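Local coordinates for CRISPR system Cmr subunit Cmr1-1 (Pyrococcus furiosus, PDB 4W8Z), which forms part of the cap of the type III-B Cmr ribonucleoprotein complex, a CRISPR system that defends the cell against invading nucleic acids, and binds RNA, at residues D189-K192 with D193-R197; I104-S107 with I108-G112; H119-P122 with P123-F127; K257-Q260 with R261-F264. One frame throughout, in Å; residues are numbered along the deposited sequence.

Interaction 1. Residues D189-K192 with D193-R197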
loop_
_atom_site.group_PDB
_atom_site.type_symbol
_atom_site.label_atom_id
_atom_site.label_comp_id
_atom_site.label_asym_id
_atom_site.label_seq_id
_atom_site.Cartn_x
_atom_site.Cartn_y
_atom_site.Cartn_z
ATOM N N ASP A 189 9.555 -15.079 8.941
ATOM C CA ASP A 189 9.986 -16.054 7.949
ATOM C C ASP A 189 8.825 -16.556 7.093
ATOM O O ASP A 189 9.003 -16.823 5.906
ATOM C CB ASP A 189 10.690 -17.228 8.625
ATOM C CG ASP A 189 12.117 -16.898 9.020
ATOM O OD1 ASP A 189 12.708 -15.974 8.418
ATOM O OD2 ASP A 189 12.651 -17.569 9.929
ATOM N N GLU A 190 7.642 -16.687 7.689
ATOM C CA GLU A 190 6.452 -17.037 6.920
ATOM C C GLU A 190 6.149 -15.949 5.895
ATOM O O GLU A 190 5.727 -16.237 4.773
ATOM C CB GLU A 190 5.244 -17.248 7.833
ATOM C CG GLU A 190 5.128 -18.655 8.395
ATOM C CD GLU A 190 3.877 -18.851 9.234
ATOM O OE1 GLU A 190 3.097 -17.886 9.380
ATOM O OE2 GLU A 190 3.676 -19.971 9.747
ATOM N N PHE A 191 6.369 -14.701 6.297
ATOM C CA PHE A 191 6.202 -13.550 5.420
ATOM C C PHE A 191 7.195 -13.640 4.256
ATOM O O PHE A 191 6.807 -13.532 3.091
ATOM C CB PHE A 191 6.397 -12.253 6.219
ATOM C CG PHE A 191 5.839 -11.018 5.557
ATOM C CD1 PHE A 191 5.350 -11.055 4.261
ATOM C CD2 PHE A 191 5.810 -9.813 6.242
ATOM C CE1 PHE A 191 4.845 -9.914 3.661
ATOM C CE2 PHE A 191 5.304 -8.672 5.651
ATOM C CZ PHE A 191 4.820 -8.721 4.360
ATOM N N LYS A 192 8.472 -13.842 4.575
ATOM C CA LYS A 192 9.513 -13.977 3.558
ATOM C C LYS A 192 9.179 -15.072 2.549
ATOM O O LYS A 192 9.260 -14.864 1.341
ATOM C CB LYS A 192 10.866 -14.287 4.199
ATOM C CG LYS A 192 11.514 -13.151 4.968
ATOM C CD LYS A 192 13.027 -13.340 4.967
ATOM C CE LYS A 192 13.667 -12.961 6.293
ATOM N NZ LYS A 192 15.121 -13.317 6.304
ATOM N N ASP A 193 8.799 -16.238 3.059
ATOM C CA ASP A 193 8.551 -17.399 2.216
ATOM C C ASP A 193 7.306 -17.240 1.347
ATOM O O ASP A 193 7.267 -17.724 0.214
ATOM C CB ASP A 193 8.427 -18.657 3.074
ATOM C CG ASP A 193 9.751 -19.082 3.684
ATOM O OD1 ASP A 193 10.800 -18.506 3.319
ATOM O OD2 ASP A 193 9.739 -20.008 4.524
ATOM N N SER A 194 6.293 -16.565 1.877
ATOM C CA SER A 194 5.054 -16.357 1.140
ATOM C C SER A 194 5.270 -15.469 -0.075
ATOM O O SER A 194 4.723 -15.731 -1.145
ATOM C CB SER A 194 3.987 -15.746 2.042
ATOM O OG SER A 194 3.561 -16.673 3.024
ATOM N N LEU A 195 6.066 -14.416 0.090
ATOM C CA LEU A 195 6.367 -13.526 -1.030
ATOM C C LEU A 195 7.043 -14.280 -2.166
ATOM O O LEU A 195 6.691 -14.098 -3.330
ATOM C CB LEU A 195 7.249 -12.360 -0.583
ATOM C CG LEU A 195 6.596 -11.341 0.353
ATOM C CD1 LEU A 195 7.435 -10.085 0.447
ATOM C CD2 LEU A 195 5.189 -11.010 -0.116
ATOM N N LYS A 196 8.001 -15.133 -1.825
ATOM C CA LYS A 196 8.674 -15.961 -2.818
ATOM C C LYS A 196 7.672 -16.879 -3.514
ATOM O O LYS A 196 7.686 -17.021 -4.737
ATOM C CB LYS A 196 9.784 -16.780 -2.160
ATOM C CG LYS A 196 10.810 -17.359 -3.127
ATOM C CD LYS A 196 10.838 -18.880 -3.056
ATOM C CE LYS A 196 12.087 -19.443 -3.715
ATOM N NZ LYS A 196 13.316 -19.102 -2.941
ATOM N N ARG A 197 6.799 -17.491 -2.721
ATOM C CA ARG A 197 5.772 -18.381 -3.239
ATOM C C ARG A 197 4.826 -17.662 -4.201
ATOM O O ARG A 197 4.540 -18.164 -5.290
ATOM C CB ARG A 197 4.987 -18.994 -2.083
ATOM C CG ARG A 197 3.703 -19.696 -2.485
ATOM C CD ARG A 197 3.980 -20.887 -3.379
ATOM N NE ARG A 197 5.137 -21.654 -2.928
ATOM C CZ ARG A 197 5.098 -22.592 -1.990
ATOM N NH1 ARG A 197 3.956 -22.883 -1.384
ATOM N NH2 ARG A 197 6.206 -23.233 -1.653
#
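F191 and L195 meet one turn apart on helix 188-206. CE1 of F191 lies 3.9 Å from CD2 of L195, and this methyl sits at the edge of the ring, near its plane. CG of F191 is anti to the backbone N (chi1 -162°), which turns the ring to the carbonyl side, where L195 follows. Beside this pair is S194. Its OG gives a hydrogen bond of 2.8 Å to O of E190, and its backbone N reaches the same oxygen at 3.0 Å. The two donors arrive from opposite faces of the carbonyl plane. This side of the helix is tightly packed. F191 stacks on F185, and S194 and L195 both touch W147 of helix 136-152.

The other side is exposed. D189, D193 and K196 make no apolar side-chain contact across the two segments. D193 N bonds to D189 O at 2.9 Å, and K196 N makes a weak bond to K192 O. The carboxylates of D189 and D193 stay apart, with 6.0 Å between their OD1 atoms.

The polar group of S194 is thus satisfied within its own helix. A serine can therefore sit in this apolar interface with its hydroxyl bonded, while D189, D193 and K196 lie on the exposed side.

Interaction 2. Residues I104-S107 with I108-G112; sequences IWFS and INLLG
O of W105 accepts two backbone N-H groups at the start of helix 106-113. The sounder bond comes from N109 N, at 3.1 Å and nearly straight, with an N-H...O angle of 164°. I108 N adds a weak, more bent bond to the same oxygen at 3.0 Å. W105 holds the N-cap position, so its carbonyl opens the helical pattern. The next bonds follow in step: L110 N to F106 O at 3.0 Å, then L111 N to S107 O at 3.1 Å.

The side chains pair along the same spiral. W105 and I108 lie side by side and point the same way. CD1 of I108 touches CB of W105 at 3.9 Å and comes to the indole obliquely. CG1 of I108 is anti to its carbonyl carbon (chi1 -58°), which sends CD1 back toward the tryptophan. F96 of helix 95-99 touches both side chains, and W238 and L241 of helix 237-264 also pack on the indole. F106 and L110 form a looser, exposed pair, with CE1 of F106 4.3 Å from CD2 of L110.

The polar side-chain atoms find partners outside the helix. The helix start is therefore held twice: its backbone by its own carbonyls, and the side chains of W105 and S107 by hydrogen bonds from W105 NE1 to R161 O and between S107 OG and R158 NH2.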
loop_
_atom_site.group_PDB
_atom_site.type_symbol
_atom_site.label_atom_id
_atom_site.label_comp_id
_atom_site.label_asym_id
_atom_site.label_seq_id
_atom_site.Cartn_x
_atom_site.Cartn_y
_atom_site.Cartn_z
ATOM N N ILE A 104 1.465 12.740 9.849
ATOM C CA ILE A 104 1.228 11.773 8.785
ATOM C C ILE A 104 -0.225 11.828 8.312
ATOM O O ILE A 104 -0.499 11.600 7.136
ATOM C CB ILE A 104 1.583 10.323 9.206
ATOM C CG1 ILE A 104 0.793 9.880 10.436
ATOM C CG2 ILE A 104 3.078 10.181 9.464
ATOM C CD1 ILE A 104 1.032 8.428 10.803
ATOM N N TRP A 105 -1.150 12.142 9.216
ATOM C CA TRP A 105 -2.569 12.213 8.862
ATOM C C TRP A 105 -3.106 13.638 8.903
ATOM O O TRP A 105 -4.307 13.843 9.085
ATOM C CB TRP A 105 -3.406 11.335 9.790
ATOM C CG TRP A 105 -3.099 9.876 9.684
ATOM C CD1 TRP A 105 -2.215 9.283 8.831
ATOM C CD2 TRP A 105 -3.673 8.820 10.463
ATOM N NE1 TRP A 105 -2.203 7.927 9.031
ATOM C CE2 TRP A 105 -3.087 7.617 10.029
ATOM C CE3 TRP A 105 -4.622 8.776 11.486
ATOM C CZ2 TRP A 105 -3.424 6.381 10.581
ATOM C CZ3 TRP A 105 -4.951 7.546 12.035
ATOM C CH2 TRP A 105 -4.356 6.368 11.580
ATOM N N PHE A 106 -2.210 14.609 8.739
ATOM C CA PHE A 106 -2.568 16.023 8.708
ATOM C C PHE A 106 -3.806 16.303 7.858
ATOM O O PHE A 106 -4.733 16.972 8.306
ATOM C CB PHE A 106 -1.382 16.843 8.190
ATOM C CG PHE A 106 -1.687 18.299 7.985
ATOM C CD1 PHE A 106 -2.161 18.759 6.767
ATOM C CD2 PHE A 106 -1.481 19.214 9.004
ATOM C CE1 PHE A 106 -2.442 20.099 6.575
ATOM C CE2 PHE A 106 -1.757 20.558 8.818
ATOM C CZ PHE A 106 -2.239 20.999 7.601
ATOM N N SER A 107 -3.808 15.785 6.634
ATOM C CA SER A 107 -4.886 16.035 5.680
ATOM C C SER A 107 -6.246 15.566 6.195
ATOM O O SER A 107 -7.268 16.182 5.907
ATOM C CB SER A 107 -4.577 15.359 4.339
ATOM O OG SER A 107 -3.635 16.106 3.585
ATOM N N ILE A 108 -6.254 14.477 6.953
ATOM C CA ILE A 108 -7.490 13.943 7.506
ATOM C C ILE A 108 -7.987 14.876 8.601
ATOM O O ILE A 108 -9.178 15.177 8.694
ATOM C CB ILE A 108 -7.288 12.520 8.067
ATOM C CG1 ILE A 108 -6.759 11.588 6.974
ATOM C CG2 ILE A 108 -8.586 11.983 8.649
ATOM C CD1 ILE A 108 -6.360 10.227 7.483
ATOM N N ASN A 109 -7.048 15.346 9.413
ATOM C CA ASN A 109 -7.336 16.282 10.488
ATOM C C ASN A 109 -7.941 17.582 9.960
ATOM O O ASN A 109 -8.808 18.181 10.598
ATOM C CB ASN A 109 -6.057 16.567 11.277
ATOM C CG ASN A 109 -6.320 17.277 12.586
ATOM O OD1 ASN A 109 -7.461 17.374 13.034
ATOM N ND2 ASN A 109 -5.259 17.770 13.212
ATOM N N LEU A 110 -7.488 18.005 8.783
ATOM C CA LEU A 110 -7.958 19.245 8.181
ATOM C C LEU A 110 -9.371 19.090 7.628
ATOM O O LEU A 110 -10.211 19.973 7.799
ATOM C CB LEU A 110 -7.004 19.702 7.076
ATOM C CG LEU A 110 -7.377 21.014 6.380
ATOM C CD1 LEU A 110 -7.582 22.118 7.399
ATOM C CD2 LEU A 110 -6.318 21.406 5.372
ATOM N N LEU A 111 -9.627 17.974 6.955
ATOM C CA LEU A 111 -10.970 17.666 6.481
ATOM C C LEU A 111 -11.929 17.551 7.660
ATOM O O LEU A 111 -13.089 17.949 7.571
ATOM C CB LEU A 111 -10.975 16.372 5.667
ATOM C CG LEU A 111 -10.328 16.436 4.282
ATOM C CD1 LEU A 111 -10.136 15.042 3.712
ATOM C CD2 LEU A 111 -11.170 17.291 3.341
ATOM N N GLY A 112 -11.428 17.003 8.765
ATOM C CA GLY A 112 -12.208 16.864 9.979
ATOM C C GLY A 112 -12.685 18.196 10.523
ATOM O O GLY A 112 -13.871 18.368 10.798
#

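Interaction 3. Residues H119-P122 with P123-F127; sequences HYYP and PGSRF
S125 and P122 close a tight turn through one oxygen. O of P122 accepts S125 N at 3.0 Å and S125 OG at 2.7 Å. Both donors lie in the carbonyl plane, and the hydroxyl uses a lone pair. The backbone bond defines a type II beta turn from P122 to S125, with P123 and G124 at its corners. G124 has a positive phi of 109°, where a CB would be jammed against the preceding carbonyl oxygen.

OG of S125 is anti to its own carbonyl carbon (chi1 -64°). This swings it back toward Y121 and P122, so that it lies 3.3 Å from CD of P122 and also 3.3 Å from CB of Y121. It stands at the edge of the Y121 ring, near its plane.

One face of that ring receives F127. The two rings make a T-shaped (edge-to-face) stack, with centroids 5.2 Å apart and planes at 71°. CZ of F127 leads the approach and lies 3.9 Å from CG of Y121.

A second shell surrounds these groups. P84 touches both rings, L22 and P88 also pack on Y121, and I14 and S16 pack on F127. Backbone hydrogen bonds join G124 and S125 to S16, and Y121 to T20.

The turn leads from strand 119-120, which pairs with strand 89-90, into strand 126-133. That strand runs in the four-stranded antiparallel sheet between strands 79-84 and 8-16. The Y121-F127 stack therefore lies where the chain enters the sheet of the RAMP-family region.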
loop_
_atom_site.group_PDB
_atom_site.type_symbol
_atom_site.label_atom_id
_atom_site.label_comp_id
_atom_site.label_asym_id
_atom_site.label_seq_id
_atom_site.Cartn_x
_atom_site.Cartn_y
_atom_site.Cartn_z
ATOM N N HIS A 119 -17.504 10.826 9.671
ATOM C CA HIS A 119 -17.357 9.434 10.075
ATOM C C HIS A 119 -16.199 8.734 9.368
ATOM O O HIS A 119 -15.760 9.150 8.295
ATOM C CB HIS A 119 -18.658 8.669 9.820
ATOM C CG HIS A 119 -19.838 9.226 10.554
ATOM N ND1 HIS A 119 -20.490 10.371 10.153
ATOM C CD2 HIS A 119 -20.481 8.793 11.665
ATOM C CE1 HIS A 119 -21.487 10.619 10.985
ATOM N NE2 HIS A 119 -21.503 9.677 11.910
ATOM N N TYR A 120 -15.715 7.663 9.989
ATOM C CA TYR A 120 -14.653 6.843 9.422
ATOM C C TYR A 120 -14.857 5.399 9.858
ATOM O O TYR A 120 -15.813 5.093 10.573
ATOM C CB TYR A 120 -13.272 7.350 9.855
ATOM C CG TYR A 120 -12.913 7.069 11.305
ATOM C CD1 TYR A 120 -13.663 7.594 12.347
ATOM C CD2 TYR A 120 -11.806 6.299 11.627
ATOM C CE1 TYR A 120 -13.329 7.340 13.670
ATOM C CE2 TYR A 120 -11.463 6.049 12.940
ATOM C CZ TYR A 120 -12.226 6.567 13.956
ATOM O OH TYR A 120 -11.874 6.305 15.261
ATOM N N TYR A 121 -13.972 4.512 9.423
ATOM C CA TYR A 121 -14.000 3.129 9.881
ATOM C C TYR A 121 -12.833 2.879 10.830
ATOM O O TYR A 121 -11.684 2.781 10.394
ATOM C CB TYR A 121 -13.947 2.156 8.702
ATOM C CG TYR A 121 -15.221 2.076 7.891
ATOM C CD1 TYR A 121 -16.352 1.442 8.396
ATOM C CD2 TYR A 121 -15.290 2.617 6.612
ATOM C CE1 TYR A 121 -17.516 1.358 7.653
ATOM C CE2 TYR A 121 -16.451 2.537 5.863
ATOM C CZ TYR A 121 -17.558 1.906 6.389
ATOM O OH TYR A 121 -18.710 1.827 5.645
ATOM N N PRO A 122 -13.124 2.787 12.135
ATOM C CA PRO A 122 -12.078 2.616 13.148
ATOM C C PRO A 122 -11.512 1.201 13.144
ATOM O O PRO A 122 -12.146 0.310 12.572
ATOM C CB PRO A 122 -12.814 2.915 14.457
ATOM C CG PRO A 122 -14.215 2.513 14.178
ATOM C CD PRO A 122 -14.467 2.855 12.736
ATOM N N PRO A 123 -10.326 1.000 13.751
ATOM C CA PRO A 123 -9.745 -0.341 13.886
ATOM C C PRO A 123 -10.764 -1.346 14.417
ATOM O O PRO A 123 -11.398 -1.092 15.440
ATOM C CB PRO A 123 -8.609 -0.130 14.886
ATOM C CG PRO A 123 -8.189 1.284 14.660
ATOM C CD PRO A 123 -9.438 2.044 14.300
ATOM N N GLY A 124 -10.923 -2.465 13.721
ATOM C CA GLY A 124 -11.917 -3.450 14.097
ATOM C C GLY A 124 -13.066 -3.488 13.107
ATOM O O GLY A 124 -13.886 -4.397 13.141
ATOM N N SER A 125 -13.136 -2.493 12.230
ATOM C CA SER A 125 -14.139 -2.485 11.173
ATOM C C SER A 125 -13.948 -3.709 10.294
ATOM O O SER A 125 -12.821 -4.034 9.925
ATOM C CB SER A 125 -14.038 -1.212 10.334
ATOM O OG SER A 125 -14.333 -0.052 11.103
ATOM N N ARG A 126 -15.034 -4.397 9.962
ATOM C CA ARG A 126 -14.917 -5.607 9.156
ATOM C C ARG A 126 -15.620 -5.491 7.811
ATOM O O ARG A 126 -16.616 -4.782 7.678
ATOM C CB ARG A 126 -15.456 -6.810 9.926
ATOM C CG ARG A 126 -14.577 -7.213 11.090
ATOM C CD ARG A 126 -14.990 -8.542 11.665
ATOM N NE ARG A 126 -14.148 -8.894 12.802
ATOM C CZ ARG A 126 -14.245 -10.030 13.485
ATOM N NH1 ARG A 126 -15.154 -10.936 13.149
ATOM N NH2 ARG A 126 -13.429 -10.257 14.505
ATOM N N PHE A 127 -15.077 -6.190 6.818
ATOM C CA PHE A 127 -15.601 -6.174 5.454
ATOM C C PHE A 127 -15.624 -7.592 4.902
ATOM O O PHE A 127 -14.688 -8.362 5.117
ATOM C CB PHE A 127 -14.754 -5.272 4.547
ATOM C CG PHE A 127 -14.634 -3.852 5.036
ATOM C CD1 PHE A 127 -13.710 -3.519 6.016
ATOM C CD2 PHE A 127 -15.441 -2.850 4.518
ATOM C CE1 PHE A 127 -13.601 -2.220 6.478
ATOM C CE2 PHE A 127 -15.332 -1.545 4.970
ATOM C CZ PHE A 127 -14.410 -1.233 5.952
#

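Interaction 4. Residues K257-Q260 with R261-F264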
loop_
_atom_site.group_PDB
_atom_site.type_symbol
_atom_site.label_atom_id
_atom_site.label_comp_id
_atom_site.label_asym_id
_atom_site.label_seq_id
_atom_site.Cartn_x
_atom_site.Cartn_y
_atom_site.Cartn_z
ATOM N N LYS A 257 13.331 22.851 4.809
ATOM C CA LYS A 257 14.559 23.630 4.764
ATOM C C LYS A 257 15.324 23.380 3.466
ATOM O O LYS A 257 15.867 24.307 2.864
ATOM C CB LYS A 257 15.448 23.309 5.969
ATOM C CG LYS A 257 14.985 23.927 7.280
ATOM C CD LYS A 257 16.140 24.631 7.971
ATOM C CE LYS A 257 17.084 23.648 8.647
ATOM N NZ LYS A 257 16.724 23.453 10.083
ATOM N N LYS A 258 15.347 22.123 3.035
ATOM C CA LYS A 258 16.097 21.730 1.848
ATOM C C LYS A 258 15.558 22.401 0.592
ATOM O O LYS A 258 16.320 22.914 -0.229
ATOM C CB LYS A 258 16.074 20.208 1.679
ATOM C CG LYS A 258 16.875 19.703 0.491
ATOM C CD LYS A 258 17.143 18.213 0.586
ATOM C CE LYS A 258 16.139 17.396 -0.199
ATOM N NZ LYS A 258 16.533 15.955 -0.239
ATOM N N TYR A 259 14.240 22.410 0.446
ATOM C CA TYR A 259 13.646 22.906 -0.784
ATOM C C TYR A 259 13.471 24.411 -0.780
ATOM O O TYR A 259 13.298 25.016 -1.838
ATOM C CB TYR A 259 12.322 22.196 -1.047
ATOM C CG TYR A 259 12.553 20.890 -1.753
ATOM C CD1 TYR A 259 12.834 20.867 -3.109
ATOM C CD2 TYR A 259 12.537 19.688 -1.063
ATOM C CE1 TYR A 259 13.071 19.689 -3.766
ATOM C CE2 TYR A 259 12.773 18.495 -1.714
ATOM C CZ TYR A 259 13.041 18.505 -3.067
ATOM O OH TYR A 259 13.279 17.331 -3.734
ATOM N N GLN A 260 13.537 25.019 0.399
ATOM C CA GLN A 260 13.611 26.470 0.480
ATOM C C GLN A 260 14.937 26.908 -0.125
ATOM O O GLN A 260 14.997 27.889 -0.863
ATOM C CB GLN A 260 13.471 26.962 1.923
ATOM C CG GLN A 260 12.040 27.309 2.318
ATOM C CD GLN A 260 11.839 27.416 3.828
ATOM O OE1 GLN A 260 12.782 27.264 4.612
ATOM N NE2 GLN A 260 10.599 27.674 4.241
ATOM N N ARG A 261 15.995 26.158 0.173
ATOM C CA ARG A 261 17.310 26.422 -0.405
ATOM C C ARG A 261 17.300 26.209 -1.910
ATOM O O ARG A 261 17.558 27.132 -2.677
ATOM C CB ARG A 261 18.380 25.522 0.222
ATOM C CG ARG A 261 18.890 25.971 1.577
ATOM C CD ARG A 261 19.906 24.984 2.136
ATOM N NE ARG A 261 19.620 24.665 3.533
ATOM C CZ ARG A 261 19.329 23.449 3.990
ATOM N NH1 ARG A 261 19.078 23.270 5.282
ATOM N NH2 ARG A 261 19.299 22.411 3.162
ATOM N N ILE A 262 17.005 24.977 -2.313
ATOM C CA ILE A 262 17.070 24.566 -3.712
ATOM C C ILE A 262 16.247 25.450 -4.650
ATOM O O ILE A 262 16.756 25.927 -5.664
ATOM C CB ILE A 262 16.600 23.107 -3.874
ATOM C CG1 ILE A 262 17.541 22.156 -3.128
ATOM C CG2 ILE A 262 16.500 22.736 -5.347
ATOM C CD1 ILE A 262 17.050 20.723 -3.077
ATOM N N ILE A 263 14.982 25.669 -4.304
ATOM C CA ILE A 263 14.059 26.370 -5.188
ATOM C C ILE A 263 14.183 27.891 -5.102
ATOM O O ILE A 263 14.149 28.574 -6.124
ATOM C CB ILE A 263 12.595 25.970 -4.889
ATOM C CG1 ILE A 263 12.407 24.464 -5.081
ATOM C CG2 ILE A 263 11.628 26.734 -5.783
ATOM C CD1 ILE A 263 11.012 23.981 -4.778
ATOM N N PHE A 264 14.342 28.422 -3.892
ATOM C CA PHE A 264 14.273 29.872 -3.690
ATOM C C PHE A 264 15.554 30.516 -3.148
ATOM O O PHE A 264 15.590 31.727 -2.919
ATOM C CB PHE A 264 13.110 30.205 -2.752
ATOM C CG PHE A 264 11.765 29.823 -3.293
ATOM C CD1 PHE A 264 11.182 30.558 -4.311
ATOM C CD2 PHE A 264 11.077 28.737 -2.779
ATOM C CE1 PHE A 264 9.940 30.212 -4.812
ATOM C CE2 PHE A 264 9.831 28.388 -3.273
ATOM C CZ PHE A 264 9.263 29.125 -4.292
#
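The guanidinium of R261 lies with one face over O of K257, which stands 3.7 Å above its plane and over its centre. R261 folds back along the helix to get there. CG is anti to the carbonyl carbon (chi1 -80°), and a bend at chi3 turns the flat end. NH1 then rests 3.7 Å from CB of K257.

The Y259 ring has CD1 of I262 over one face, set toward the rim, with CE1 of Y259 4.2 Å from that methyl. CD1 of I263 meets the same ring obliquely, 4.0 Å from CD1 of Y259. F264 carries CG2 of its neighbour I263 over the centre of one face, while O of Q260 lies at its edge. Beyond the two segments, W319 makes an edge-to-face pair with Y259, and E310 bonds to its hydroxyl.

Backbone bonds run beneath these groups. I262 N reaches K258 O at 3.0 Å with a nearly straight N-H...O angle of 175°. F264 N bonds to Q260 O at 3.1 Å from well above the carbonyl plane, at the last residue of helix 237-264.

K257 NZ and R261 NH1 are 5.4 Å apart, and R253 brings another like charge close to K257. Solvent probably screens them on this exposed surface. O of K257 also accepts the backbone N of R261, and may ease the guanidinium charge slightly. The apolar groups gather instead round Y259.

All four contacts are local, and three of them lie along helices. Interactions 1, 2 and 3 are partly buried. The first two each have an apolar side against the protein and an exposed side. Interaction 4 is a surface contact, rich in basic side chains, at the end of a long helix. That same helix 237-264 packs on W105 of interaction 2, although the two contacts do not touch. Interaction 3 is the exception in secondary structure: a turn between strands, held by a carbonyl oxygen that accepts two hydrogen bonds and by a ring pair. Interactions 2 and 3 both belong to the RAMP-family region, with centres about 17 Å apart. Interactions 1 and 2 lie on opposite sides of the chain's centre.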